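PDB 3X17: endoglucanase, which hydrolyses internal beta-1,4-glucosidic bonds of cellulose as a family 9 glycoside hydrolase, with an Ig-like domain ahead of its (alpha/alpha)6 barrel. Local coordinates for residues A[380-385]-A[446-451]; A[343-348]-A[358-363]; A[246-251]-A[326-331]. All blocks are in the same frame, centred on the assembly; numbering follows the deposited sequence.

Contact 1 (A[380-385]-A[446-451]); sequences AALGYF and LLFAHH
Helix 381-385 and helix 446-451 run in nearly the same direction, 5° between their axes, with 11.6 Å separating them at closest approach; even the nearest CA atoms, those of Phe385 and Phe448, lie 7.2 Å apart. Aromatic side chains span this gap. The rings of Phe385 and Phe448 form an offset stack, centroids 4.3 Å apart and planes inclined by only 16°. Phe385 holds CG anti to its backbone N (chi1 -168°), which carries the ring across to the facing helix; there CE1 also comes to 3.5 Å from Phe448 O. The far edge of the same ring meets His451 in an offset edge-to-face pair, Phe385 CZ lying 3.6 Å from His451 ND1 with the planes steeply inclined. One phenyl group thus gives a face to one partner and an edge to another, making a three-membered aromatic cluster. At the edge of the Phe448 ring, CZ meets Leu382 CD2 at 4.0 Å. Both segments belong to the (alpha/alpha)6 barrel. Helix 184-200 borders the cluster through Lys196 and Leu200, which touch Phe385, while helix 396-418 packs against both partners, taking Tyr384 on Leu402 and Ala449 on Ala410.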
loop_
_atom_site.group_PDB
_atom_site.type_symbol
_atom_site.label_atom_id
_atom_site.label_comp_id
_atom_site.label_asym_id
_atom_site.label_seq_id
_atom_site.Cartn_x
_atom_site.Cartn_y
_atom_site.Cartn_z
ATOM N N ALA A 380 9.589 -3.347 -10.350
ATOM C CA ALA A 380 9.755 -3.149 -11.779
ATOM C C ALA A 380 8.436 -3.048 -12.585
ATOM O O ALA A 380 8.463 -2.584 -13.712
ATOM C CB ALA A 380 10.688 -4.227 -12.384
ATOM N N ALA A 381 7.294 -3.434 -12.004
ATOM C CA ALA A 381 6.024 -3.293 -12.728
ATOM C C ALA A 381 5.758 -1.841 -13.095
ATOM O O ALA A 381 5.117 -1.560 -14.121
ATOM C CB ALA A 381 4.868 -3.842 -11.921
ATOM N N LEU A 382 6.190 -0.917 -12.238
ATOM C CA LEU A 382 6.058 0.509 -12.541
ATOM C C LEU A 382 6.886 0.880 -13.778
ATOM O O LEU A 382 6.537 1.772 -14.555
ATOM C CB LEU A 382 6.510 1.353 -11.350
ATOM C CG LEU A 382 5.727 1.251 -10.027
ATOM C CD1 LEU A 382 6.420 2.033 -8.886
ATOM C CD2 LEU A 382 4.275 1.722 -10.156
ATOM N N GLY A 383 7.985 0.174 -13.975
ATOM C CA GLY A 383 8.807 0.445 -15.138
ATOM C C GLY A 383 8.119 -0.102 -16.378
ATOM O O GLY A 383 8.044 0.573 -17.402
ATOM N N TYR A 384 7.644 -1.343 -16.291
ATOM C CA TYR A 384 6.859 -1.929 -17.382
ATOM C C TYR A 384 5.779 -0.952 -17.822
ATOM O O TYR A 384 5.675 -0.623 -18.997
ATOM C CB TYR A 384 6.185 -3.219 -16.916
ATOM C CG TYR A 384 7.037 -4.446 -17.062
ATOM C CD1 TYR A 384 8.010 -4.771 -16.115
ATOM C CD2 TYR A 384 6.793 -5.348 -18.090
ATOM C CE1 TYR A 384 8.773 -5.951 -16.236
ATOM C CE2 TYR A 384 7.516 -6.517 -18.199
ATOM C CZ TYR A 384 8.516 -6.807 -17.296
ATOM O OH TYR A 384 9.200 -7.995 -17.440
ATOM N N PHE A 385 5.007 -0.457 -16.856
ATOM C CA PHE A 385 3.832 0.351 -17.153
ATOM C C PHE A 385 4.229 1.700 -17.724
ATOM O O PHE A 385 3.573 2.203 -18.626
ATOM C CB PHE A 385 2.963 0.536 -15.904
ATOM C CG PHE A 385 1.590 1.118 -16.189
ATOM C CD1 PHE A 385 0.581 0.328 -16.771
ATOM C CD2 PHE A 385 1.322 2.452 -15.916
ATOM C CE1 PHE A 385 -0.653 0.879 -17.093
ATOM C CE2 PHE A 385 0.070 2.991 -16.176
ATOM C CZ PHE A 385 -0.929 2.195 -16.764
ATOM N N LEU A 446 -4.243 -5.541 -11.828
ATOM C CA LEU A 446 -5.529 -5.580 -12.549
ATOM C C LEU A 446 -5.858 -4.221 -13.160
ATOM O O LEU A 446 -6.162 -4.138 -14.350
ATOM C CB LEU A 446 -6.677 -6.009 -11.631
ATOM C CG LEU A 446 -6.559 -7.435 -11.092
ATOM C CD1 LEU A 446 -7.444 -7.614 -9.857
ATOM C CD2 LEU A 446 -6.937 -8.446 -12.174
ATOM N N LEU A 447 -5.674 -3.152 -12.392
ATOM C CA LEU A 447 -5.935 -1.840 -12.911
ATOM C C LEU A 447 -4.954 -1.423 -13.996
ATOM O O LEU A 447 -5.311 -0.635 -14.860
ATOM C CB LEU A 447 -5.993 -0.792 -11.797
ATOM C CG LEU A 447 -7.172 -0.917 -10.825
ATOM C CD1 LEU A 447 -7.043 0.082 -9.674
ATOM C CD2 LEU A 447 -8.521 -0.786 -11.532
ATOM N N PHE A 448 -3.706 -1.878 -13.935
ATOM C CA PHE A 448 -2.756 -1.534 -15.010
ATOM C C PHE A 448 -3.264 -2.124 -16.346
ATOM O O PHE A 448 -3.241 -1.454 -17.375
ATOM C CB PHE A 448 -1.361 -2.084 -14.736
ATOM C CG PHE A 448 -0.551 -1.280 -13.727
ATOM C CD1 PHE A 448 -0.933 0.003 -13.346
ATOM C CD2 PHE A 448 0.611 -1.808 -13.187
ATOM C CE1 PHE A 448 -0.174 0.736 -12.426
ATOM C CE2 PHE A 448 1.404 -1.062 -12.291
ATOM C CZ PHE A 448 1.001 0.205 -11.912
ATOM N N ALA A 449 -3.656 -3.391 -16.308
ATOM C CA ALA A 449 -4.147 -4.113 -17.474
ATOM C C ALA A 449 -5.453 -3.493 -17.976
ATOM O O ALA A 449 -5.576 -3.150 -19.148
ATOM C CB ALA A 449 -4.345 -5.625 -17.130
ATOM N N HIS A 450 -6.353 -3.209 -17.051
ATOM C CA HIS A 450 -7.558 -2.449 -17.344
ATOM C C HIS A 450 -7.263 -1.143 -18.078
ATOM O O HIS A 450 -8.050 -0.698 -18.917
ATOM C CB HIS A 450 -8.332 -2.156 -16.058
ATOM C CG HIS A 450 -9.587 -1.362 -16.279
ATOM N ND1 HIS A 450 -10.670 -1.861 -16.976
ATOM C CD2 HIS A 450 -9.918 -0.097 -15.922
ATOM C CE1 HIS A 450 -11.643 -0.964 -16.970
ATOM N NE2 HIS A 450 -11.196 0.133 -16.382
ATOM N N HIS A 451 -6.160 -0.503 -17.724
ATOM C CA HIS A 451 -5.830 0.770 -18.320
ATOM C C HIS A 451 -5.375 0.601 -19.785
ATOM O O HIS A 451 -5.627 1.473 -20.631
ATOM C CB HIS A 451 -4.769 1.489 -17.494
ATOM C CG HIS A 451 -4.492 2.881 -17.960
ATOM N ND1 HIS A 451 -3.609 3.158 -18.988
ATOM C CD2 HIS A 451 -5.048 4.067 -17.614
ATOM C CE1 HIS A 451 -3.615 4.458 -19.236
ATOM N NE2 HIS A 451 -4.492 5.030 -18.427
#

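Contact 2 (A[343-348]-A[358-363]); sequences AAVELW and DYIARM
Ala344, Val345 and Trp348 receive Ile360 in a purely apolar helix-helix contact between helix 337-351 and helix 354-366, two helices joined by a very short turn at the periphery of the catalytic domain. The evidence is in the axes: the segments approach to 9.3 Å and cross at -142°, and no hydrogen bond links them. Ile360 contributes most of the surface from its side. Its CG1 lies anti to the carbonyl carbon (chi1 -57°) and the chain runs on extended, which sends CD1 over the backbone of the facing helix, 3.7 Å from Val345 CA. The same methyl touches Val345 CG2 at 3.8 Å, the two side chains meeting at about a right angle, and reaches Trp348 CB at 4.3 Å. Consecutive helices lying roughly antiparallel make an alpha-hairpin, the kind of unit from which an (alpha/alpha)6 barrel is built. The small Ala344 sits where the helices come closest, its CA 6.5 Å from that of Ile360, and its methyl is shared: CB meets Ile360 CG1 at 3.8 Å and, at the same distance, Tyr359 CD1. Trp308 of helix 294-312 covers this corner, touching Ala344 and pairing edge-to-face with the ring of Tyr359. Beyond Ile360, the indole of Trp348 meets His357 edge-to-face, and Phe341, one turn before Val345, touches Ile360 as well.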
loop_
_atom_site.group_PDB
_atom_site.type_symbol
_atom_site.label_atom_id
_atom_site.label_comp_id
_atom_site.label_asym_id
_atom_site.label_seq_id
_atom_site.Cartn_x
_atom_site.Cartn_y
_atom_site.Cartn_z
ATOM N N ALA A 343 14.704 2.284 -12.624
ATOM C CA ALA A 343 15.378 3.574 -12.693
ATOM C C ALA A 343 15.700 3.958 -14.138
ATOM O O ALA A 343 15.445 5.092 -14.552
ATOM C CB ALA A 343 16.653 3.570 -11.808
ATOM N N ALA A 344 16.259 3.018 -14.901
ATOM C CA ALA A 344 16.477 3.244 -16.345
ATOM C C ALA A 344 15.237 3.713 -17.109
ATOM O O ALA A 344 15.289 4.705 -17.833
ATOM C CB ALA A 344 17.114 2.013 -17.027
ATOM N N VAL A 345 14.121 3.021 -16.931
ATOM C CA VAL A 345 12.860 3.424 -17.572
ATOM C C VAL A 345 12.499 4.860 -17.220
ATOM O O VAL A 345 12.293 5.679 -18.110
ATOM C CB VAL A 345 11.691 2.471 -17.180
ATOM C CG1 VAL A 345 10.345 3.041 -17.638
ATOM C CG2 VAL A 345 11.923 1.086 -17.803
ATOM N N GLU A 346 12.421 5.168 -15.922
ATOM C CA GLU A 346 11.957 6.502 -15.479
ATOM C C GLU A 346 12.884 7.636 -15.961
ATOM O O GLU A 346 12.429 8.699 -16.385
ATOM C CB GLU A 346 11.798 6.552 -13.960
ATOM C CG GLU A 346 10.901 5.449 -13.406
ATOM C CD GLU A 346 9.473 5.476 -13.974
ATOM O OE1 GLU A 346 9.110 6.426 -14.709
ATOM O OE2 GLU A 346 8.681 4.585 -13.612
ATOM N N LEU A 347 14.185 7.390 -15.930
ATOM C CA LEU A 347 15.129 8.364 -16.444
ATOM C C LEU A 347 14.990 8.527 -17.962
ATOM O O LEU A 347 15.066 9.644 -18.473
ATOM C CB LEU A 347 16.571 7.985 -16.058
ATOM C CG LEU A 347 16.942 8.478 -14.641
ATOM C CD1 LEU A 347 18.118 7.696 -14.049
ATOM C CD2 LEU A 347 17.245 9.969 -14.700
ATOM N N TRP A 348 14.882 7.402 -18.671
ATOM C CA TRP A 348 14.595 7.417 -20.109
ATOM C C TRP A 348 13.341 8.228 -20.438
ATOM O O TRP A 348 13.333 9.012 -21.395
ATOM C CB TRP A 348 14.446 5.996 -20.666
ATOM C CG TRP A 348 14.125 6.010 -22.139
ATOM C CD1 TRP A 348 14.861 6.615 -23.137
ATOM C CD2 TRP A 348 12.935 5.525 -22.765
ATOM N NE1 TRP A 348 14.219 6.496 -24.341
ATOM C CE2 TRP A 348 13.028 5.846 -24.146
ATOM C CE3 TRP A 348 11.833 4.798 -22.314
ATOM C CZ2 TRP A 348 12.060 5.467 -25.065
ATOM C CZ3 TRP A 348 10.857 4.438 -23.230
ATOM C CH2 TRP A 348 10.976 4.772 -24.587
ATOM N N ASP A 358 19.521 2.317 -23.696
ATOM C CA ASP A 358 20.569 1.310 -23.889
ATOM C C ASP A 358 20.565 0.284 -22.763
ATOM O O ASP A 358 20.652 -0.928 -23.011
ATOM C CB ASP A 358 21.966 1.954 -23.996
ATOM C CG ASP A 358 22.195 2.669 -25.337
ATOM O OD1 ASP A 358 21.383 2.502 -26.263
ATOM O OD2 ASP A 358 23.155 3.468 -25.444
ATOM N N TYR A 359 20.469 0.756 -21.519
ATOM C CA TYR A 359 20.479 -0.179 -20.404
ATOM C C TYR A 359 19.286 -1.112 -20.535
ATOM O O TYR A 359 19.411 -2.335 -20.408
ATOM C CB TYR A 359 20.467 0.539 -19.048
ATOM C CG TYR A 359 20.551 -0.412 -17.864
ATOM C CD1 TYR A 359 19.409 -0.954 -17.319
ATOM C CD2 TYR A 359 21.782 -0.806 -17.335
ATOM C CE1 TYR A 359 19.448 -1.818 -16.267
ATOM C CE2 TYR A 359 21.835 -1.715 -16.295
ATOM C CZ TYR A 359 20.651 -2.188 -15.751
ATOM O OH TYR A 359 20.648 -3.065 -14.696
ATOM N N ILE A 360 18.133 -0.536 -20.862
ATOM C CA ILE A 360 16.914 -1.331 -21.006
ATOM C C ILE A 360 17.073 -2.397 -22.106
ATOM O O ILE A 360 16.802 -3.572 -21.871
ATOM C CB ILE A 360 15.685 -0.462 -21.260
ATOM C CG1 ILE A 360 15.512 0.568 -20.123
ATOM C CG2 ILE A 360 14.448 -1.332 -21.378
ATOM C CD1 ILE A 360 14.521 1.724 -20.462
ATOM N N ALA A 361 17.582 -1.984 -23.265
ATOM C CA ALA A 361 17.733 -2.894 -24.417
ATOM C C ALA A 361 18.729 -4.018 -24.128
ATOM O O ALA A 361 18.483 -5.171 -24.464
ATOM C CB ALA A 361 18.143 -2.107 -25.693
ATOM N N ARG A 362 19.820 -3.682 -23.447
ATOM C CA ARG A 362 20.795 -4.669 -22.975
ATOM C C ARG A 362 20.133 -5.717 -22.079
ATOM O O ARG A 362 20.297 -6.940 -22.294
ATOM C CB ARG A 362 21.943 -3.970 -22.239
ATOM C CG ARG A 362 23.116 -4.873 -21.847
ATOM C CD ARG A 362 24.202 -4.106 -21.029
ATOM N NE ARG A 362 24.101 -2.650 -21.178
ATOM C CZ ARG A 362 24.308 -1.762 -20.196
ATOM N NH1 ARG A 362 24.655 -2.170 -18.975
ATOM N NH2 ARG A 362 24.171 -0.458 -20.436
ATOM N N MET A 363 19.358 -5.249 -21.099
ATOM C CA MET A 363 18.613 -6.176 -20.242
ATOM C C MET A 363 17.623 -6.996 -21.027
ATOM O O MET A 363 17.408 -8.154 -20.708
ATOM C CB MET A 363 17.881 -5.479 -19.091
ATOM C CG MET A 363 17.780 -6.377 -17.859
ATOM S SD MET A 363 16.758 -5.728 -16.513
ATOM C CE MET A 363 18.002 -4.879 -15.524
#

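Contact 3 (A[246-251]-A[326-331]); sequences KLAGLR and SGSGPY
Lys246 reaches from strand 243-249 to the loop 326-331, where its ammonium group is received by Ser328 and Gly329. This is a strand-to-loop contact in the catalytic domain of the (alpha/alpha)6 barrel enzyme, joining a small mixed sheet to the long connection between helices 294-312 and 337-351. Lys246 NZ donates to Ser328 OG at 2.7 Å and to Gly329 O at 3.2 Å. The second bond comes from above the carbonyl plane, 51° out of it, with a C=O...N angle of 129°. The lysine chain is extended beyond CG, so CD and CE pass alongside the serine hydroxyl before the nitrogen arrives. Ala248, two residues along the strand, packs its methyl against Ser328 CB at 3.5 Å, tight for two carbons. Further along, Leu250 O accepts from Ser326 OG, although the modelled separation is too short to be taken literally. Between these points, one water donates to Gly249 O at 2.8 Å, accepts from Gly327 N at 2.9 Å and is also hydrogen-bonded to Ser328 OG. A side chain on Gly327 would run into Gly249 O and Leu250 C. Outside the two segments, Lys246 NZ is also hydrogen-bonded to Asp324 O, and Tyr268 of strand 265-271 makes a cation-pi contact with the lysine. A methionine in place of Lys246 would probably leave Ser328 OG and the carbonyls of Gly329 and Asp324 without their shared donor, and the loop less firmly tied to the strand. Tyr183 of strand 182-183 touches Lys246 and Ser328, and its OH is hydrogen-bonded to Gly329 N. A second water lies between the segments, its oxygen 2.8 Å from both Gly327 O and Arg251 O.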
loop_
_atom_site.group_PDB
_atom_site.type_symbol
_atom_site.label_atom_id
_atom_site.label_comp_id
_atom_site.label_asym_id
_atom_site.label_seq_id
_atom_site.Cartn_x
_atom_site.Cartn_y
_atom_site.Cartn_z
ATOM N N LYS A 246 19.108 3.227 5.350
ATOM C CA LYS A 246 18.103 3.425 6.359
ATOM C C LYS A 246 18.744 4.166 7.527
ATOM O O LYS A 246 19.973 4.377 7.558
ATOM C CB LYS A 246 17.554 2.073 6.834
ATOM C CG LYS A 246 18.601 1.217 7.585
ATOM C CD LYS A 246 17.996 -0.005 8.234
ATOM C CE LYS A 246 19.109 -0.944 8.736
ATOM N NZ LYS A 246 18.568 -2.041 9.611
ATOM N N LEU A 247 17.887 4.637 8.426
ATOM C CA LEU A 247 18.297 5.458 9.532
ATOM C C LEU A 247 17.526 5.013 10.746
ATOM O O LEU A 247 16.297 5.054 10.758
ATOM C CB LEU A 247 18.005 6.923 9.234
ATOM C CG LEU A 247 18.753 7.915 10.106
ATOM C CD1 LEU A 247 18.814 9.265 9.364
ATOM C CD2 LEU A 247 18.097 8.041 11.493
ATOM N N ALA A 248 18.226 4.576 11.778
ATOM C CA ALA A 248 17.517 4.041 12.941
ATOM C C ALA A 248 18.432 3.995 14.154
ATOM O O ALA A 248 19.631 4.199 14.021
ATOM C CB ALA A 248 16.943 2.645 12.641
ATOM N N GLY A 249 17.843 3.765 15.324
ATOM C CA GLY A 249 18.604 3.565 16.564
ATOM C C GLY A 249 19.223 2.186 16.556
ATOM O O GLY A 249 18.851 1.341 15.727
ATOM N N LEU A 250 20.184 1.957 17.458
ATOM C CA LEU A 250 20.735 0.615 17.685
ATOM C C LEU A 250 19.719 -0.298 18.372
ATOM O O LEU A 250 19.809 -1.513 18.277
ATOM C CB LEU A 250 22.036 0.693 18.510
ATOM C CG LEU A 250 23.176 1.506 17.872
ATOM C CD1 LEU A 250 24.361 1.662 18.826
ATOM C CD2 LEU A 250 23.631 0.867 16.558
ATOM N N ARG A 251 18.746 0.304 19.040
ATOM C CA ARG A 251 17.740 -0.442 19.797
ATOM C C ARG A 251 16.304 -0.089 19.379
ATOM O O ARG A 251 16.016 1.045 18.982
ATOM C CB ARG A 251 17.922 -0.197 21.305
ATOM C CG ARG A 251 19.259 -0.767 21.861
ATOM C CD ARG A 251 19.539 -0.328 23.305
ATOM N NE ARG A 251 19.535 1.132 23.464
ATOM C CZ ARG A 251 20.576 1.934 23.219
ATOM N NH1 ARG A 251 21.729 1.435 22.767
ATOM N NH2 ARG A 251 20.455 3.246 23.409
ATOM N N SER A 326 19.762 -4.469 14.709
ATOM C CA SER A 326 19.556 -4.513 16.161
ATOM C C SER A 326 18.406 -3.611 16.624
ATOM O O SER A 326 17.880 -3.808 17.710
ATOM C CB SER A 326 20.841 -4.146 16.913
ATOM O OG SER A 326 21.165 -2.770 16.715
ATOM N N GLY A 327 18.028 -2.610 15.824
ATOM C CA GLY A 327 16.921 -1.724 16.214
ATOM C C GLY A 327 15.981 -1.315 15.087
ATOM O O GLY A 327 15.299 -0.281 15.158
ATOM N N SER A 328 15.979 -2.107 14.031
ATOM C CA SER A 328 15.238 -1.783 12.816
ATOM C C SER A 328 15.214 -3.026 11.936
ATOM O O SER A 328 15.999 -3.977 12.152
ATOM C CB SER A 328 15.868 -0.592 12.074
ATOM O OG SER A 328 17.160 -0.883 11.589
ATOM N N GLY A 329 14.277 -3.058 10.992
ATOM C CA GLY A 329 14.153 -4.213 10.096
ATOM C C GLY A 329 15.184 -4.152 8.988
ATOM O O GLY A 329 15.732 -3.087 8.712
ATOM N N PRO A 330 15.460 -5.298 8.335
ATOM C CA PRO A 330 16.548 -5.366 7.342
ATOM C C PRO A 330 16.244 -4.755 5.960
ATOM O O PRO A 330 17.141 -4.199 5.314
ATOM C CB PRO A 330 16.807 -6.879 7.210
ATOM C CG PRO A 330 15.519 -7.519 7.627
ATOM C CD PRO A 330 14.938 -6.627 8.694
ATOM N N TYR A 331 15.014 -4.921 5.474
ATOM C CA TYR A 331 14.701 -4.690 4.052
ATOM C C TYR A 331 15.862 -5.136 3.180
ATOM O O TYR A 331 16.392 -4.361 2.373
ATOM C CB TYR A 331 14.323 -3.216 3.765
ATOM C CG TYR A 331 12.983 -2.833 4.361
ATOM C CD1 TYR A 331 11.830 -3.548 4.038
ATOM C CD2 TYR A 331 12.883 -1.848 5.345
ATOM C CE1 TYR A 331 10.603 -3.264 4.648
ATOM C CE2 TYR A 331 11.640 -1.533 5.953
ATOM C CZ TYR A 331 10.511 -2.250 5.602
ATOM O OH TYR A 331 9.274 -1.968 6.179
HETATM O O HOH W 1 15.558 2.140 16.469
HETATM O O HOH W 2 19.071 -0.675 13.857
#

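How the contacts relate
Contacts 1 and 2 are neighbours, their centres 17 Å apart, and they touch directly: Gly383 O lies 3.4 Å from Val345 CG1. Helix 354-366 is followed in the chain by helix 381-390, and the touch places the start of that helix against helix 337-351. Contact 3 stands apart, its centre 32 Å from each of the others and its nearest atoms about 14 Å from contact 1 and 16 Å from contact 2. Bound metals are too far for direct contact: a calcium ion is about 12 Å from the Leu382 side chain, one about 10 Å from that of Tyr359, and the zinc ion about 10 Å from that of Ala248. None of the three supplies a metal ligand.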